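Local coordinates for regulatory protein SWI6 (Saccharomyces cerevisiae, PDB 1SW6) that serves as the shared subunit of the SBF and MBF transcription complexes, which drive cell-cycle-dependent transcription, and is represented here by its ankyrin-repeat domain, at residues L43-N55 with G154-S166. Numbering follows the deposited sequence.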
# COMPACT_ATOMS: atom_id res chain seq x y z
N LEU A 43 17.77 28.50 7.13
CA LEU A 43 17.12 27.21 7.01
C LEU A 43 16.28 26.83 8.22
O LEU A 43 16.76 26.80 9.35
CB LEU A 43 18.15 26.11 6.76
CG LEU A 43 17.91 25.18 5.57
CD1 LEU A 43 18.75 23.91 5.77
CD2 LEU A 43 16.44 24.83 5.46
N LYS A 44 15.01 26.53 7.97
CA LYS A 44 14.09 26.15 9.03
C LYS A 44 13.16 25.07 8.51
O LYS A 44 12.99 24.93 7.30
CB LYS A 44 13.28 27.37 9.47
CG LYS A 44 12.69 28.16 8.31
CD LYS A 44 11.98 29.43 8.80
CE LYS A 44 11.61 30.37 7.65
NZ LYS A 44 12.82 30.92 6.95
N ILE A 45 12.57 24.31 9.42
CA ILE A 45 11.65 23.25 9.03
C ILE A 45 10.48 23.87 8.28
O ILE A 45 10.02 24.96 8.60
CB ILE A 45 11.15 22.45 10.26
CG1 ILE A 45 12.27 21.51 10.75
CG2 ILE A 45 9.92 21.65 9.91
CD1 ILE A 45 11.88 20.63 11.94
N MET A 46 10.01 23.16 7.26
CA MET A 46 8.93 23.64 6.41
C MET A 46 7.86 22.56 6.27
O MET A 46 8.14 21.37 6.40
CB MET A 46 9.54 23.98 5.05
CG MET A 46 8.63 24.64 4.04
SD MET A 46 9.57 25.08 2.56
CE MET A 46 9.10 23.77 1.41
N LYS A 47 6.62 22.96 6.03
CA LYS A 47 5.57 21.98 5.85
C LYS A 47 5.65 21.52 4.40
O LYS A 47 5.98 22.32 3.51
CB LYS A 47 4.19 22.58 6.15
CG LYS A 47 4.04 23.08 7.58
CD LYS A 47 2.59 23.33 7.95
CE LYS A 47 1.82 22.03 8.09
NZ LYS A 47 2.37 21.16 9.17
N ALA A 48 5.40 20.24 4.16
CA ALA A 48 5.45 19.73 2.80
C ALA A 48 4.40 20.49 1.99
O ALA A 48 3.38 20.90 2.53
CB ALA A 48 5.16 18.23 2.77
N LEU A 49 4.66 20.68 0.70
CA LEU A 49 3.70 21.38 -0.14
C LEU A 49 2.40 20.59 -0.17
O LEU A 49 2.40 19.36 -0.15
CB LEU A 49 4.25 21.54 -1.56
CG LEU A 49 5.56 22.32 -1.68
CD1 LEU A 49 5.90 22.58 -3.14
CD2 LEU A 49 5.43 23.63 -0.93
N PRO A 50 1.26 21.30 -0.22
CA PRO A 50 -0.04 20.62 -0.25
C PRO A 50 -0.19 19.77 -1.51
O PRO A 50 0.27 20.15 -2.58
CB PRO A 50 -1.04 21.78 -0.21
CG PRO A 50 -0.29 22.87 -0.95
CD PRO A 50 1.10 22.76 -0.38
N SER A 51 -0.82 18.61 -1.36
CA SER A 51 -1.02 17.73 -2.51
C SER A 51 -1.72 18.55 -3.58
O SER A 51 -2.78 19.13 -3.35
CB SER A 51 -1.89 16.53 -2.12
OG SER A 51 -2.02 15.64 -3.22
N PRO A 52 -1.11 18.63 -4.77
CA PRO A 52 -1.72 19.41 -5.85
C PRO A 52 -3.11 18.92 -6.24
O PRO A 52 -3.35 17.72 -6.35
CB PRO A 52 -0.69 19.28 -6.98
CG PRO A 52 -0.03 17.97 -6.70
CD PRO A 52 0.14 17.99 -5.21
N VAL A 53 -4.03 19.86 -6.42
CA VAL A 53 -5.39 19.50 -6.81
C VAL A 53 -5.48 19.61 -8.33
O VAL A 53 -6.11 20.52 -8.87
CB VAL A 53 -6.44 20.43 -6.18
CG1 VAL A 53 -7.84 19.94 -6.53
CG2 VAL A 53 -6.26 20.48 -4.67
N VAL A 54 -4.84 18.67 -9.00
CA VAL A 54 -4.81 18.63 -10.45
C VAL A 54 -6.19 18.73 -11.06
O VAL A 54 -7.12 18.03 -10.67
CB VAL A 54 -4.13 17.36 -10.96
CG1 VAL A 54 -4.16 17.31 -12.48
CG2 VAL A 54 -2.70 17.32 -10.44
N ASN A 55 -6.32 19.63 -12.04
CA ASN A 55 -7.57 19.85 -12.74
C ASN A 55 -7.71 18.95 -13.96
O ASN A 55 -8.65 18.16 -14.05
CB ASN A 55 -7.68 21.32 -13.15
CG ASN A 55 -8.90 21.60 -14.02
OD1 ASN A 55 -8.92 21.28 -15.21
ND2 ASN A 55 -9.92 22.19 -13.41
N GLY A 154 11.89 16.92 -13.58
CA GLY A 154 10.91 17.85 -13.04
C GLY A 154 10.07 17.47 -11.84
O GLY A 154 9.40 18.33 -11.28
N SER A 155 10.07 16.20 -11.45
CA SER A 155 9.27 15.80 -10.31
C SER A 155 9.63 16.65 -9.09
O SER A 155 10.80 16.72 -8.69
CB SER A 155 9.49 14.32 -9.99
OG SER A 155 8.96 13.51 -11.03
N ASN A 156 8.62 17.28 -8.51
CA ASN A 156 8.79 18.12 -7.33
C ASN A 156 8.91 17.21 -6.12
O ASN A 156 8.00 16.42 -5.82
CB ASN A 156 7.59 19.05 -7.17
CG ASN A 156 7.77 20.08 -6.08
OD1 ASN A 156 8.22 19.76 -4.98
ND2 ASN A 156 7.42 21.33 -6.38
N ARG A 157 10.02 17.30 -5.41
CA ARG A 157 10.27 16.46 -4.26
C ARG A 157 9.63 16.95 -2.97
O ARG A 157 9.62 16.25 -1.96
CB ARG A 157 11.78 16.32 -4.06
CG ARG A 157 12.49 15.78 -5.29
CD ARG A 157 13.98 16.05 -5.25
NE ARG A 157 14.27 17.49 -5.30
CZ ARG A 157 15.49 18.00 -5.40
NH1 ARG A 157 16.54 17.19 -5.46
NH2 ARG A 157 15.66 19.31 -5.45
N LEU A 158 9.08 18.16 -2.99
CA LEU A 158 8.49 18.72 -1.78
C LEU A 158 7.02 18.42 -1.50
O LEU A 158 6.52 18.73 -0.42
CB LEU A 158 8.71 20.24 -1.78
CG LEU A 158 10.14 20.77 -1.90
CD1 LEU A 158 10.15 22.27 -1.62
CD2 LEU A 158 11.06 20.06 -0.91
N TYR A 159 6.33 17.81 -2.46
CA TYR A 159 4.91 17.52 -2.28
C TYR A 159 4.58 16.47 -1.23
O TYR A 159 5.13 15.37 -1.24
CB TYR A 159 4.28 17.08 -3.61
CG TYR A 159 4.02 18.21 -4.59
CD1 TYR A 159 3.30 19.33 -4.21
CD2 TYR A 159 4.48 18.13 -5.90
CE1 TYR A 159 3.03 20.35 -5.11
CE2 TYR A 159 4.22 19.15 -6.81
CZ TYR A 159 3.50 20.25 -6.40
OH TYR A 159 3.24 21.27 -7.29
N GLY A 160 3.68 16.82 -0.32
CA GLY A 160 3.27 15.87 0.70
C GLY A 160 2.03 15.15 0.18
O GLY A 160 1.37 15.63 -0.75
N ASP A 161 1.73 13.98 0.74
CA ASP A 161 0.53 13.27 0.32
C ASP A 161 -0.60 13.87 1.15
O ASP A 161 -0.40 14.90 1.79
CB ASP A 161 0.67 11.76 0.57
CG ASP A 161 0.84 11.41 2.04
OD1 ASP A 161 0.74 12.32 2.90
OD2 ASP A 161 1.05 10.22 2.34
N ASN A 162 -1.77 13.25 1.17
CA ASN A 162 -2.90 13.81 1.92
C ASN A 162 -2.64 13.95 3.41
O ASN A 162 -3.36 14.66 4.11
CB ASN A 162 -4.16 12.97 1.67
CG ASN A 162 -4.62 13.04 0.22
OD1 ASN A 162 -4.16 13.89 -0.55
ND2 ASN A 162 -5.55 12.16 -0.15
N MET A 163 -1.60 13.28 3.89
CA MET A 163 -1.21 13.35 5.29
C MET A 163 -0.05 14.33 5.43
O MET A 163 0.42 14.60 6.54
CB MET A 163 -0.77 11.97 5.78
CG MET A 163 -1.89 10.96 5.86
SD MET A 163 -2.99 11.43 7.20
CE MET A 163 -2.08 10.71 8.63
N GLY A 164 0.41 14.87 4.30
CA GLY A 164 1.52 15.80 4.32
C GLY A 164 2.85 15.06 4.37
O GLY A 164 3.90 15.63 4.64
N GLU A 165 2.79 13.76 4.11
CA GLU A 165 3.99 12.94 4.10
C GLU A 165 4.72 13.05 2.78
O GLU A 165 4.12 12.91 1.71
CB GLU A 165 3.61 11.49 4.41
CG GLU A 165 3.28 11.32 5.89
CD GLU A 165 2.79 9.93 6.26
OE1 GLU A 165 2.99 8.97 5.48
OE2 GLU A 165 2.21 9.82 7.37
N SER A 166 6.01 13.34 2.85
CA SER A 166 6.85 13.49 1.65
C SER A 166 7.25 12.14 1.09
O SER A 166 6.98 11.11 1.70
CB SER A 166 8.11 14.27 1.99
OG SER A 166 8.92 13.51 2.86
O HOH W 1 -0.38 17.64 1.29
O HOH W 2 0.80 14.87 -3.27
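L49 is held to L158 and G160 by two backbone hydrogen bonds, the evidence for a single beta bridge centred on L49 and Y159. G160 N gives a nearly straight bond (171°) to L49 O in its carbonyl plane at 2.8 Å, whereas L49 N meets L158 O from above the plane. From CB outward, the L49 side chain passes three residues: CB lies 3.6 Å from Y159 CD1; CG, set beside the backbone N (chi1 -60°), packs on L158 CB at 3.8 Å; CD1 ends 3.8 Å from N156 ND2. Residues 154-166 link helices 144-152 and 167-173, where ankyrin repeat 1 passes into repeat 2; the L49-Y159 bridge sets 43-55 alongside this loop. N156 OD1 closes an Asx turn by accepting from L158 N at 2.7 Å; an alanine here would probably leave L158 N without this acceptor, the turn less fixed and L49 CD1 without its amide neighbour. P52 CD sits over one face of the Y159 ring, 3.8 Å from its centroid and 22° off the normal, a CH-pi contact. A48 CB lies 3.7 Å from G160 CA, where a CB would clash. Waters bridge S51 OG to G160 O and S51 N to D161 O.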